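Local coordinates for protein aromatic amino acid aminotransferase I (Candida albicans WO-1, PDB 6HNU) that probably transfers the amino group of aromatic amino acids to 2-oxoglutarate, using pyridoxal 5'-phosphate as cofactor, at residues L398-P404 / V485-G490; Q376-K380 / L478-G482; Q253-Y257 / R367-D372; L224-K230 / V280-L286. One frame throughout, in Å; residues are numbered along the deposited sequence. Where two conformers were deposited one is given.

Interaction 1: L398-P404 / V485-G490; sequences LDASKHP and VRAEFG
The imidazole of His403 presents its edge to the face of the Phe489 ring, the centroids 5.2 Å apart and the planes at 65°. CD2 of His403 lies over the centre of the phenyl ring, whose own rim, at CE2, comes within 3.3 Å of the carbonyl O of Asp399. A flat, apolar side chain suits this place, since it packs its rim against the turn that follows the strand while His403 lies over its face. Behind it the packing is apolar: the two methyls of Leu398 meet those of Val485, CD2 to CG1 at 4.0 Å, and Leu398 CD1 also touches the aromatic CE1 of Phe489. Pro404 belongs to this close part too, its CD 3.2 Å from Glu488 O. With CG anti to the backbone N (chi1 -169°), the His403 ring swings toward the helix, and NE2 donates a nearly straight bond of 2.8 Å to Glu488 OE1. The acceptor sits in the imidazole plane and uses its anti lone pair. ND1 accepts from the backbone N of Lys405, which fixes the rotation of the ring, while Glu488 OE2 is held by Gln423 of helix 413-426. The contact thus joins the end of strand 393-399, in the four-stranded antiparallel sheet, to the C-terminal end of helix 471-489. That helix closes in a Schellman motif at Gly490, whose positive phi a glycine adopts readily. Asp399 OD1 accepts from Ser401 N, an Asx turn, and also from Ser401 OG. Toward solvent the fit is looser: Lys402 is exposed, and a water donates to both Lys402 O and Phe489 O.

Interaction 2: Q376-K380 / L478-G482; sequences QFVPK and LEKFG
Phe377 O lies 3.3 Å from Gly482 CA in a CA-H...O contact, at the point where the segment 376-380 leaves its helix and runs past the side of helix 471-489. Val378, the first residue beyond helical geometry, brings its CA within 4.3 Å of Gly482 CA. Gly482, having no side chain, lets the Phe377 carbonyl come down on its CA. No direct hydrogen bond crosses the contact. A water donates to Glu479 O and, weakly, to Phe377 O.

Among the side chains, Phe377 and Glu479 form the largest pairing. Glu479 stretches over one face of the phenyl ring: its CB stands 3.7 Å from the centroid and almost on the ring normal, a CH-pi contact, and OE2 reaches Phe377 CE1 at 3.2 Å. CG of Glu479 is anti to the backbone N (chi1 170°), and the extended chain beyond it keeps the methylenes along the ring while the carboxylate passes its rim. Gln376 CD lies over the opposite face, toward its rim. Deeper in, Val378 CG2 touches the edge of the Phe481 ring at 4.5 Å, and Phe481 in turn meets Phe462 edge-to-face. Pro379, with no N-H to satisfy, rests CD against Gly482 O. The glycine contact thus joins the end of the long helix 334-377 to helix 471-489, beside the C-terminal antiparallel sheet of a class I aminotransferase of PLP fold type I.

Interaction 3: Q253-Y257 / R367-D372; sequences QMETY and RDVAID
Arg367 starts with CG anti to its backbone N (chi1 -179°) and then bends at chi2 and chi3, folding its guanidinium back beside the loop 253-257; Tyr257, also with CG anti to N (chi1 172°), sends its ring along the helix past Asp368 and Ile371 to Asp372. In this class I aminotransferase of PLP fold type I the pair ties the loop after strand 242-246, in the large mixed sheet, to the long helix 334-377. Arginine suits the place because its planar end can serve several acceptors at once. NH1 and NH2 both grip the backbone O of Glu255, at 2.8 and 2.9 Å, with the oxygen in the guanidinium plane and NH2 nearly in line with the carbonyl. On another edge NE and NH1 hold Asp368 OD1 side-on, a salt bridge within the helix that fixes the orientation of the guanidinium; NH2 also reaches Pro388 O. Tyr257 CB lies over the centre of one guanidinium face, and Met254 SD lies over the rim of the opposite face while touching Arg367 CB at 3.3 Å. Glu255 turns its carboxylate away, to a salt bridge with Arg360. A branched aliphatic suits position 371, where CG2 of Ile371 sits over the face of the Tyr257 ring, 3.8 Å from its centroid. Beyond that ring Tyr257 OH donates to Asp372 OD1 over 2.6 Å, and the same oxygen pairs with Arg264 NH1.

Interaction 4: L224-K230 / V280-L286; sequences LSAERRK and VPSFISL
Val280 opens the contact by laying CG2 over one face of the Arg229 guanidinium, 3.6 Å from NE, with CG1 nearer the two terminal nitrogens. Its branched side chain suits a flat cation whose polar edges are engaged elsewhere. At Pro281 the ring packs CG against Ala226 CB at 3.6 Å, a small residue in the first turn of the helix allowing the close approach, and the proline carbonyl accepts from Arg229 NH1 at 2.9 Å. Arg229 NE meanwhile donates to Leu224 O over 2.8 Å, and NH2 reaches Thr215 OG1, so bonds in several directions fix the buried group. The chain from CG to NE is extended, which carries the charge back to the loop ahead of the helix. Ser282 then caps the short, weakly bonded helix at about 283-286, its OG accepting from Ser285 N, as Ser225 OG caps helix 226-239 through Arg228 N. Both helices belong to the large domain of the fold type I PLP enzymes, where their starts meet beside the mixed sheet. Phe283 follows, its N bonded to Glu245: CZ meets Arg229 CG at 3.8 Å, CE1 nears Arg229 O at 3.3 Å, and Arg229 CB makes an off-centre CH-pi contact, 4.3 Å from the ring centroid. The ring's edge touches Leu224 CD1. Leu286 ends the walk with CD1 against Arg229 CB at 3.8 Å, also brushing the aliphatic part of exposed Lys230.

In the fold
Interactions 1 and 2 share helix 471-489 and touch through Val485 and Arg486 against Pro379, so the C-terminal helix holds both the end of a sheet strand and the end of helix 334-377. Interaction 3 uses that second helix farther back, its Ala370 O meeting Leu478 of interaction 2. Interactions 3 and 4, with centres about 21 Å apart, are linked by a probable hydrogen bond from Val280 N to Gln253 OE1. Interaction 2 is buried and has no direct hydrogen bond, relying on ring and backbone packing; the other three are partly buried. Outermost is interaction 1, which mixes aromatic packing with a histidine-carboxylate bond, whereas interactions 3 and 4 each centre on a buried arginine serving backbone carbonyls.

Interaction 1: L398-P404 / V485-G490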
# COMPACT_ATOMS: atom_id res chain seq x y z
N LEU B 398 14.98 -26.29 24.37
CA LEU B 398 15.98 -27.38 24.61
C LEU B 398 17.12 -26.80 25.46
O LEU B 398 17.44 -25.64 25.30
CB LEU B 398 16.51 -27.95 23.28
CG LEU B 398 15.49 -28.47 22.27
CD1 LEU B 398 16.16 -28.85 20.95
CD2 LEU B 398 14.71 -29.66 22.80
N ASP B 399 17.67 -27.60 26.38
CA ASP B 399 18.83 -27.22 27.22
C ASP B 399 20.07 -27.58 26.40
O ASP B 399 20.39 -28.80 26.30
CB ASP B 399 18.80 -27.88 28.61
CG ASP B 399 19.98 -27.46 29.46
OD1 ASP B 399 20.93 -26.83 28.91
OD2 ASP B 399 19.96 -27.76 30.67
N ALA B 400 20.65 -26.62 25.69
CA ALA B 400 21.75 -26.93 24.74
C ALA B 400 22.94 -27.47 25.55
O ALA B 400 23.73 -28.24 24.96
CB ALA B 400 22.13 -25.73 23.93
N SER B 401 23.04 -27.08 26.82
CA SER B 401 24.15 -27.45 27.74
C SER B 401 24.16 -28.97 27.97
O SER B 401 25.20 -29.46 28.43
CB SER B 401 24.10 -26.64 29.01
OG SER B 401 23.23 -27.22 29.97
N LYS B 402 23.12 -29.70 27.58
CA LYS B 402 23.01 -31.18 27.75
C LYS B 402 23.39 -31.93 26.48
O LYS B 402 23.40 -33.17 26.50
CB LYS B 402 21.59 -31.54 28.20
CG LYS B 402 21.36 -31.06 29.63
CD LYS B 402 20.09 -31.48 30.29
CE LYS B 402 20.25 -31.34 31.79
NZ LYS B 402 19.09 -31.92 32.50
N HIS B 403 23.69 -31.22 25.40
CA HIS B 403 24.06 -31.84 24.11
C HIS B 403 25.43 -32.48 24.33
O HIS B 403 26.29 -31.85 24.94
CB HIS B 403 24.14 -30.82 22.97
CG HIS B 403 24.26 -31.48 21.64
ND1 HIS B 403 25.45 -32.08 21.24
CD2 HIS B 403 23.37 -31.68 20.66
CE1 HIS B 403 25.30 -32.58 20.03
NE2 HIS B 403 24.02 -32.36 19.65
N PRO B 404 25.64 -33.73 23.91
CA PRO B 404 26.90 -34.41 24.22
C PRO B 404 28.14 -33.79 23.55
O PRO B 404 29.25 -34.18 23.91
CB PRO B 404 26.67 -35.85 23.75
CG PRO B 404 25.51 -35.78 22.80
CD PRO B 404 24.67 -34.59 23.23
N VAL B 485 15.77 -34.86 18.11
CA VAL B 485 16.26 -34.41 19.45
C VAL B 485 16.89 -35.62 20.16
O VAL B 485 17.96 -35.44 20.76
CB VAL B 485 15.17 -33.73 20.31
CG1 VAL B 485 15.67 -33.39 21.71
CG2 VAL B 485 14.67 -32.46 19.64
N ARG B 486 16.26 -36.80 20.05
CA ARG B 486 16.78 -38.04 20.70
C ARG B 486 18.15 -38.40 20.07
O ARG B 486 19.10 -38.63 20.85
CB ARG B 486 15.74 -39.18 20.61
CG ARG B 486 15.39 -39.80 21.97
CD ARG B 486 14.03 -40.50 22.08
NE ARG B 486 13.63 -40.94 20.76
CZ ARG B 486 12.49 -40.60 20.14
NH1 ARG B 486 11.58 -39.86 20.76
NH2 ARG B 486 12.26 -41.06 18.92
N ALA B 487 18.27 -38.43 18.75
CA ALA B 487 19.57 -38.64 18.07
C ALA B 487 20.61 -37.62 18.54
O ALA B 487 21.73 -38.04 18.87
CB ALA B 487 19.41 -38.61 16.57
N GLU B 488 20.32 -36.32 18.56
CA GLU B 488 21.38 -35.31 18.85
C GLU B 488 21.84 -35.38 20.30
O GLU B 488 23.05 -35.09 20.55
CB GLU B 488 20.93 -33.90 18.48
CG GLU B 488 21.03 -33.64 17.00
CD GLU B 488 22.44 -33.76 16.42
OE1 GLU B 488 23.38 -33.24 17.04
OE2 GLU B 488 22.56 -34.30 15.33
N PHE B 489 20.94 -35.69 21.23
CA PHE B 489 21.21 -35.59 22.69
C PHE B 489 21.59 -36.96 23.27
O PHE B 489 21.80 -37.02 24.51
CB PHE B 489 20.00 -34.97 23.39
CG PHE B 489 19.92 -33.48 23.21
CD1 PHE B 489 19.32 -32.92 22.08
CD2 PHE B 489 20.44 -32.62 24.16
CE1 PHE B 489 19.25 -31.55 21.94
CE2 PHE B 489 20.36 -31.25 24.02
CZ PHE B 489 19.81 -30.71 22.89
N GLY B 490 21.68 -37.97 22.41
CA GLY B 490 22.02 -39.38 22.74
C GLY B 490 21.09 -39.99 23.78
O GLY B 490 21.61 -40.42 24.83
O HOH W 1 21.72 -35.26 26.42

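Interaction 2: Q376-K380 / L478-G482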
# COMPACT_ATOMS: atom_id res chain seq x y z
N GLN B 376 4.15 -36.31 23.83
CA GLN B 376 4.34 -37.74 23.52
C GLN B 376 5.75 -37.99 23.00
O GLN B 376 6.35 -38.99 23.42
CB GLN B 376 3.30 -38.10 22.47
CG GLN B 376 3.18 -39.58 22.16
CD GLN B 376 2.18 -39.77 21.05
OE1 GLN B 376 2.39 -40.57 20.14
NE2 GLN B 376 1.09 -39.02 21.10
N PHE B 377 6.24 -37.14 22.08
CA PHE B 377 7.34 -37.51 21.16
C PHE B 377 8.67 -36.85 21.55
O PHE B 377 9.71 -37.40 21.17
CB PHE B 377 6.96 -37.17 19.73
CG PHE B 377 5.95 -38.11 19.13
CD1 PHE B 377 6.21 -39.47 19.06
CD2 PHE B 377 4.76 -37.63 18.62
CE1 PHE B 377 5.28 -40.33 18.49
CE2 PHE B 377 3.83 -38.50 18.08
CZ PHE B 377 4.10 -39.85 18.00
N VAL B 378 8.64 -35.75 22.28
CA VAL B 378 9.88 -34.97 22.54
C VAL B 378 10.43 -35.36 23.89
O VAL B 378 9.76 -35.23 24.91
CB VAL B 378 9.66 -33.45 22.45
CG1 VAL B 378 10.97 -32.73 22.67
CG2 VAL B 378 9.06 -33.03 21.11
N PRO B 379 11.70 -35.84 23.94
CA PRO B 379 12.32 -36.22 25.20
C PRO B 379 12.39 -35.10 26.24
O PRO B 379 12.99 -34.08 25.99
CB PRO B 379 13.74 -36.69 24.84
CG PRO B 379 13.93 -36.36 23.37
CD PRO B 379 12.55 -36.13 22.78
N LYS B 380 11.88 -35.40 27.44
CA LYS B 380 11.63 -34.40 28.50
C LYS B 380 12.89 -34.07 29.29
O LYS B 380 12.91 -32.96 29.89
CB LYS B 380 10.51 -34.92 29.39
CG LYS B 380 9.21 -35.20 28.64
CD LYS B 380 8.10 -35.71 29.54
CE LYS B 380 6.83 -35.99 28.77
NZ LYS B 380 6.23 -34.72 28.29
N LEU B 478 6.24 -33.99 14.05
CA LEU B 478 6.69 -33.78 15.44
C LEU B 478 7.27 -35.08 16.00
O LEU B 478 8.12 -35.01 16.91
CB LEU B 478 5.50 -33.27 16.22
CG LEU B 478 5.18 -31.81 15.93
CD1 LEU B 478 4.11 -31.34 16.88
CD2 LEU B 478 6.42 -30.95 16.07
N GLU B 479 6.84 -36.22 15.46
CA GLU B 479 7.47 -37.53 15.79
C GLU B 479 8.90 -37.49 15.23
O GLU B 479 9.82 -37.77 15.97
CB GLU B 479 6.66 -38.71 15.25
CG GLU B 479 7.41 -40.03 15.37
CD GLU B 479 6.54 -41.28 15.34
OE1 GLU B 479 5.70 -41.39 14.41
OE2 GLU B 479 6.70 -42.13 16.24
N LYS B 480 9.05 -37.07 13.97
CA LYS B 480 10.38 -36.94 13.33
C LYS B 480 11.24 -35.94 14.12
O LYS B 480 12.45 -36.19 14.23
CB LYS B 480 10.23 -36.65 11.84
CG LYS B 480 9.68 -37.81 11.03
CD LYS B 480 9.41 -37.51 9.57
CE LYS B 480 8.99 -38.76 8.82
NZ LYS B 480 8.39 -38.45 7.49
N PHE B 481 10.64 -34.91 14.73
CA PHE B 481 11.40 -33.87 15.49
C PHE B 481 11.87 -34.48 16.81
O PHE B 481 13.02 -34.24 17.22
CB PHE B 481 10.57 -32.61 15.74
CG PHE B 481 11.36 -31.49 16.35
CD1 PHE B 481 12.28 -30.78 15.58
CD2 PHE B 481 11.27 -31.20 17.69
CE1 PHE B 481 13.03 -29.76 16.15
CE2 PHE B 481 12.04 -30.19 18.26
CZ PHE B 481 12.91 -29.48 17.48
N GLY B 482 11.00 -35.22 17.47
CA GLY B 482 11.35 -35.98 18.68
C GLY B 482 12.55 -36.89 18.42
O GLY B 482 13.48 -36.87 19.25
O HOH W 2 10.15 -39.32 18.37

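Interaction 3: Q253-Y257 / R367-D372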
# COMPACT_ATOMS: atom_id res chain seq x y z
N GLN B 253 -7.04 -16.57 19.61
CA GLN B 253 -7.21 -17.04 21.01
C GLN B 253 -7.94 -18.39 21.03
O GLN B 253 -8.79 -18.66 20.14
CB GLN B 253 -7.86 -15.98 21.89
CG GLN B 253 -6.89 -14.83 22.17
CD GLN B 253 -7.55 -13.71 22.90
OE1 GLN B 253 -7.85 -13.81 24.09
NE2 GLN B 253 -7.86 -12.63 22.19
N MET B 254 -7.59 -19.23 22.01
CA MET B 254 -8.07 -20.62 22.09
C MET B 254 -8.52 -20.89 23.52
O MET B 254 -8.14 -20.15 24.43
CB MET B 254 -6.97 -21.60 21.69
CG MET B 254 -6.59 -21.51 20.23
SD MET B 254 -5.10 -22.44 19.81
CE MET B 254 -3.93 -21.49 20.78
N GLU B 255 -9.24 -22.00 23.67
CA GLU B 255 -9.53 -22.60 25.00
C GLU B 255 -8.19 -22.95 25.64
O GLU B 255 -7.25 -23.29 24.88
CB GLU B 255 -10.44 -23.83 24.83
CG GLU B 255 -11.73 -23.57 24.07
CD GLU B 255 -12.60 -22.40 24.51
OE1 GLU B 255 -12.40 -21.89 25.64
OE2 GLU B 255 -13.46 -21.99 23.68
N THR B 256 -8.06 -22.74 26.95
CA THR B 256 -6.88 -23.18 27.74
C THR B 256 -6.63 -24.67 27.49
O THR B 256 -7.60 -25.48 27.44
CB THR B 256 -7.06 -22.87 29.23
OG1 THR B 256 -7.29 -21.47 29.31
CG2 THR B 256 -5.84 -23.23 30.05
N TYR B 257 -5.37 -25.04 27.30
CA TYR B 257 -5.00 -26.45 27.02
C TYR B 257 -5.14 -27.24 28.31
O TYR B 257 -4.78 -26.72 29.37
CB TYR B 257 -3.58 -26.56 26.46
CG TYR B 257 -3.06 -27.97 26.33
CD1 TYR B 257 -3.31 -28.73 25.20
CD2 TYR B 257 -2.31 -28.55 27.35
CE1 TYR B 257 -2.84 -30.03 25.08
CE2 TYR B 257 -1.82 -29.84 27.24
CZ TYR B 257 -2.08 -30.58 26.10
OH TYR B 257 -1.60 -31.86 25.97
N ARG B 367 -4.03 -26.77 18.06
CA ARG B 367 -3.13 -26.58 19.22
C ARG B 367 -3.11 -27.85 20.10
O ARG B 367 -2.00 -28.29 20.54
CB ARG B 367 -3.56 -25.35 20.00
CG ARG B 367 -2.69 -25.04 21.21
CD ARG B 367 -2.89 -25.90 22.45
NE ARG B 367 -4.31 -26.16 22.75
CZ ARG B 367 -5.12 -25.31 23.36
NH1 ARG B 367 -6.38 -25.66 23.62
NH2 ARG B 367 -4.68 -24.13 23.75
N ASP B 368 -4.28 -28.45 20.37
CA ASP B 368 -4.35 -29.66 21.24
C ASP B 368 -3.56 -30.78 20.59
O ASP B 368 -2.80 -31.47 21.30
CB ASP B 368 -5.80 -30.11 21.45
CG ASP B 368 -6.63 -29.14 22.25
OD1 ASP B 368 -6.03 -28.35 23.04
OD2 ASP B 368 -7.87 -29.19 22.08
N VAL B 369 -3.70 -30.95 19.27
CA VAL B 369 -3.06 -32.06 18.52
C VAL B 369 -1.54 -31.84 18.51
O VAL B 369 -0.77 -32.81 18.75
CB VAL B 369 -3.67 -32.17 17.11
CG1 VAL B 369 -2.81 -32.99 16.15
CG2 VAL B 369 -5.08 -32.74 17.21
N ALA B 370 -1.11 -30.60 18.25
CA ALA B 370 0.31 -30.20 18.28
C ALA B 370 0.93 -30.52 19.64
O ALA B 370 1.96 -31.21 19.66
CB ALA B 370 0.46 -28.74 17.95
N ILE B 371 0.34 -30.03 20.72
CA ILE B 371 0.93 -30.09 22.08
C ILE B 371 0.85 -31.52 22.63
O ILE B 371 1.81 -31.95 23.32
CB ILE B 371 0.26 -29.07 23.00
CG1 ILE B 371 0.45 -27.65 22.46
CG2 ILE B 371 0.77 -29.22 24.43
CD1 ILE B 371 1.89 -27.25 22.19
N ASP B 372 -0.24 -32.23 22.36
CA ASP B 372 -0.31 -33.70 22.65
C ASP B 372 0.88 -34.40 21.96
O ASP B 372 1.49 -35.29 22.58
CB ASP B 372 -1.63 -34.29 22.16
CG ASP B 372 -2.84 -33.94 22.99
OD1 ASP B 372 -2.67 -33.33 24.06
OD2 ASP B 372 -3.95 -34.29 22.55

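Interaction 4: L224-K230 / V280-L286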
# COMPACT_ATOMS: atom_id res chain seq x y z
N LEU B 224 0.64 -12.22 26.48
CA LEU B 224 0.71 -11.52 27.78
C LEU B 224 -0.62 -11.67 28.51
O LEU B 224 -1.69 -11.42 27.91
CB LEU B 224 1.05 -10.06 27.57
CG LEU B 224 2.48 -9.81 27.11
CD1 LEU B 224 2.64 -8.34 26.75
CD2 LEU B 224 3.46 -10.20 28.21
N SER B 225 -0.54 -12.11 29.77
CA SER B 225 -1.69 -12.19 30.70
C SER B 225 -2.29 -10.80 30.92
O SER B 225 -1.59 -9.76 30.73
CB SER B 225 -1.23 -12.79 32.02
OG SER B 225 -0.45 -11.83 32.72
N ALA B 226 -3.55 -10.74 31.34
CA ALA B 226 -4.22 -9.48 31.71
C ALA B 226 -3.36 -8.76 32.75
O ALA B 226 -3.23 -7.52 32.69
CB ALA B 226 -5.61 -9.78 32.22
N GLU B 227 -2.77 -9.51 33.68
CA GLU B 227 -1.95 -8.92 34.76
C GLU B 227 -0.69 -8.29 34.17
O GLU B 227 -0.34 -7.19 34.58
CB GLU B 227 -1.60 -10.02 35.78
CG GLU B 227 -2.79 -10.64 36.52
CD GLU B 227 -3.77 -11.51 35.74
OE1 GLU B 227 -3.38 -12.16 34.78
OE2 GLU B 227 -4.96 -11.51 36.12
N ARG B 228 0.01 -8.95 33.27
CA ARG B 228 1.25 -8.36 32.70
C ARG B 228 0.90 -7.15 31.82
O ARG B 228 1.64 -6.17 31.81
CB ARG B 228 2.01 -9.42 31.94
CG ARG B 228 2.73 -10.41 32.82
CD ARG B 228 3.81 -11.09 32.02
NE ARG B 228 4.41 -12.12 32.84
CZ ARG B 228 5.45 -12.87 32.50
NH1 ARG B 228 6.02 -12.77 31.30
NH2 ARG B 228 5.84 -13.81 33.34
N ARG B 229 -0.27 -7.16 31.17
CA ARG B 229 -0.68 -6.04 30.30
C ARG B 229 -0.87 -4.80 31.18
O ARG B 229 -0.38 -3.68 30.82
CB ARG B 229 -1.89 -6.44 29.45
CG ARG B 229 -1.60 -7.51 28.42
CD ARG B 229 -2.88 -7.92 27.68
NE ARG B 229 -2.57 -9.03 26.79
CZ ARG B 229 -2.88 -9.13 25.50
NH1 ARG B 229 -3.75 -8.30 24.92
NH2 ARG B 229 -2.43 -10.16 24.81
N LYS B 230 -1.55 -4.96 32.31
CA LYS B 230 -1.79 -3.88 33.29
C LYS B 230 -0.44 -3.30 33.70
O LYS B 230 -0.29 -2.08 33.69
CB LYS B 230 -2.61 -4.39 34.48
CG LYS B 230 -4.08 -4.62 34.15
CD LYS B 230 -4.85 -5.38 35.24
CE LYS B 230 -6.03 -6.15 34.68
NZ LYS B 230 -6.56 -7.14 35.65
N VAL B 280 -8.76 -12.04 26.04
CA VAL B 280 -7.84 -11.29 26.94
C VAL B 280 -8.05 -9.80 26.67
O VAL B 280 -8.17 -9.40 25.52
CB VAL B 280 -6.38 -11.70 26.68
CG1 VAL B 280 -5.97 -11.39 25.25
CG2 VAL B 280 -5.43 -11.01 27.64
N PRO B 281 -8.07 -8.92 27.70
CA PRO B 281 -8.12 -7.48 27.44
C PRO B 281 -6.96 -7.01 26.54
O PRO B 281 -5.81 -7.36 26.80
CB PRO B 281 -7.97 -6.86 28.84
CG PRO B 281 -7.38 -7.98 29.65
CD PRO B 281 -8.07 -9.23 29.13
N SER B 282 -7.29 -6.22 25.52
CA SER B 282 -6.31 -5.51 24.66
C SER B 282 -5.66 -4.37 25.46
O SER B 282 -6.23 -3.91 26.48
CB SER B 282 -6.97 -4.94 23.44
OG SER B 282 -7.96 -3.99 23.85
N PHE B 283 -4.51 -3.89 24.97
CA PHE B 283 -3.95 -2.62 25.49
C PHE B 283 -4.93 -1.48 25.18
O PHE B 283 -5.10 -0.57 26.08
CB PHE B 283 -2.55 -2.34 24.99
CG PHE B 283 -1.50 -3.18 25.65
CD1 PHE B 283 -1.05 -2.85 26.92
CD2 PHE B 283 -0.99 -4.29 25.00
CE1 PHE B 283 -0.07 -3.61 27.53
CE2 PHE B 283 -0.00 -5.04 25.60
CZ PHE B 283 0.46 -4.70 26.87
N ILE B 284 -5.61 -1.49 24.02
CA ILE B 284 -6.61 -0.40 23.79
C ILE B 284 -7.66 -0.42 24.91
O ILE B 284 -8.06 0.69 25.33
CB ILE B 284 -7.29 -0.59 22.41
CG1 ILE B 284 -6.35 -0.26 21.24
CG2 ILE B 284 -8.61 0.18 22.31
CD1 ILE B 284 -5.98 1.19 21.16
N SER B 285 -8.15 -1.59 25.33
CA SER B 285 -9.19 -1.69 26.39
C SER B 285 -8.67 -1.06 27.69
O SER B 285 -9.51 -0.52 28.46
CB SER B 285 -9.71 -3.07 26.60
OG SER B 285 -8.82 -3.88 27.37
N LEU B 286 -7.35 -1.06 27.93
CA LEU B 286 -6.74 -0.54 29.17
C LEU B 286 -6.41 0.94 29.04
O LEU B 286 -5.92 1.52 30.02
CB LEU B 286 -5.46 -1.33 29.46
CG LEU B 286 -5.64 -2.82 29.74
CD1 LEU B 286 -4.30 -3.51 30.02
CD2 LEU B 286 -6.57 -3.02 30.93